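Local structure of Cag-Z (Helicobacter pylori, 1S2X) at residues Lys95-Ala98 and Glu99-Lys103. The protein is of unknown function but is encoded in the cag pathogenicity island, which specifies a type IV secretion system, and so probably serves that system. The protein carries 1 engineered substitution. Numbering follows the deposited sequence.
Sequences KTFA and ESTIK
E99 N donates to K95 O at 3.2 Å in an i-to-i+4 helical bond, but toward the helix end the pattern turns irregular: A98 O takes T101 N at i+3, at 3.1 Å, and, weakly, I102 N at i+4. F97 O takes a hydrogen bond from T101 OG1 at 2.8 Å, in the carbonyl plane and at a C=O...O angle of 160°, besides a weak one from S100 N. T101 OG1 lies anti to its own carbonyl carbon (chi1 -65°), turned back along the helix, and F97 CG is anti to the backbone N (chi1 -173°). The same hydroxyl oxygen therefore also sits over the centre of the F97 ring, 3.2 Å above its plane. S100 OG adds a weak bond to T96 O. On another side of the turn, K95 bends at its outer torsions and slants across E99, its NZ forming a long salt bridge of 3.8 Å to OE2. A98 CB meets I102 CD1 at 4.1 Å. This is the C-terminal part of helix 74-101, from which the chain runs on to helix 105-135; A98 and E99 lie on L108 of that helix, I102 on F111 and K95 on V112, while F97 touches V7 of the N-terminal segment.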
loop_
_atom_site.group_PDB
_atom_site.type_symbol
_atom_site.label_atom_id
_atom_site.label_comp_id
_atom_site.label_asym_id
_atom_site.label_seq_id
_atom_site.Cartn_x
_atom_site.Cartn_y
_atom_site.Cartn_z
ATOM N N LYS A 95 8.458 -5.313 22.012
ATOM C CA LYS A 95 9.899 -5.179 22.171
ATOM C C LYS A 95 10.255 -4.805 23.605
ATOM O O LYS A 95 11.188 -5.346 24.194
ATOM C CB LYS A 95 10.488 -4.139 21.217
ATOM C CG LYS A 95 11.937 -4.456 20.856
ATOM C CD LYS A 95 12.612 -3.302 20.124
ATOM C CE LYS A 95 13.673 -2.650 20.997
ATOM N NZ LYS A 95 14.855 -2.223 20.196
ATOM N N THR A 96 9.504 -3.865 24.180
ATOM C CA THR A 96 9.851 -3.451 25.535
ATOM C C THR A 96 9.620 -4.597 26.520
ATOM O O THR A 96 10.531 -4.922 27.283
ATOM C CB THR A 96 9.059 -2.211 25.977
ATOM O OG1 THR A 96 9.202 -1.174 25.003
ATOM C CG2 THR A 96 9.619 -1.662 27.289
ATOM N N PHE A 97 8.433 -5.183 26.499
ATOM C CA PHE A 97 8.050 -6.277 27.379
ATOM C C PHE A 97 8.982 -7.471 27.237
ATOM O O PHE A 97 9.145 -8.232 28.196
ATOM C CB PHE A 97 6.617 -6.753 27.115
ATOM C CG PHE A 97 6.136 -7.783 28.129
ATOM C CD1 PHE A 97 5.594 -7.383 29.337
ATOM C CD2 PHE A 97 6.226 -9.137 27.861
ATOM C CE1 PHE A 97 5.155 -8.308 30.267
ATOM C CE2 PHE A 97 5.792 -10.072 28.777
ATOM C CZ PHE A 97 5.256 -9.659 29.985
ATOM N N ALA A 98 9.602 -7.659 26.073
ATOM C CA ALA A 98 10.556 -8.768 25.987
ATOM C C ALA A 98 11.852 -8.423 26.725
ATOM O O ALA A 98 12.455 -9.268 27.388
ATOM C CB ALA A 98 10.851 -9.133 24.547
ATOM N N GLU A 99 12.286 -7.173 26.597
ATOM C CA GLU A 99 13.512 -6.701 27.230
ATOM C C GLU A 99 13.283 -6.525 28.729
ATOM O O GLU A 99 14.220 -6.367 29.507
ATOM C CB GLU A 99 14.005 -5.388 26.628
ATOM C CG GLU A 99 14.090 -5.354 25.121
ATOM C CD GLU A 99 14.202 -3.949 24.559
ATOM O OE1 GLU A 99 13.442 -3.063 25.010
ATOM O OE2 GLU A 99 15.061 -3.753 23.668
ATOM N N SER A 100 12.016 -6.559 29.133
ATOM C CA SER A 100 11.698 -6.456 30.554
ATOM C C SER A 100 11.499 -7.846 31.156
ATOM O O SER A 100 11.432 -8.000 32.376
ATOM C CB SER A 100 10.440 -5.615 30.779
ATOM O OG SER A 100 10.641 -4.250 30.468
ATOM N N THR A 101 11.384 -8.843 30.278
ATOM C CA THR A 101 10.974 -10.173 30.703
ATOM C C THR A 101 11.986 -11.264 30.386
ATOM O O THR A 101 11.886 -12.354 30.957
ATOM C CB THR A 101 9.631 -10.541 30.021
ATOM O OG1 THR A 101 8.592 -9.671 30.486
ATOM C CG2 THR A 101 9.201 -11.957 30.374
ATOM N N ILE A 102 12.934 -11.018 29.493
ATOM C CA ILE A 102 13.756 -12.104 28.953
ATOM C C ILE A 102 15.225 -11.896 29.270
ATOM O O ILE A 102 15.880 -10.995 28.750
ATOM C CB ILE A 102 13.513 -12.228 27.434
ATOM C CG1 ILE A 102 12.032 -12.407 27.079
ATOM C CG2 ILE A 102 14.338 -13.335 26.812
ATOM C CD1 ILE A 102 11.764 -12.948 25.702
ATOM N N LYS A 103 15.769 -12.735 30.155
ATOM C CA LYS A 103 17.119 -12.520 30.661
ATOM C C LYS A 103 18.197 -12.983 29.699
ATOM O O LYS A 103 19.247 -12.352 29.570
ATOM C CB LYS A 103 17.310 -13.226 32.017
ATOM C CG LYS A 103 17.024 -12.299 33.192
ATOM C CD LYS A 103 15.613 -11.739 33.086
ATOM C CE LYS A 103 15.523 -10.290 33.544
ATOM N NZ LYS A 103 14.127 -9.937 33.947
#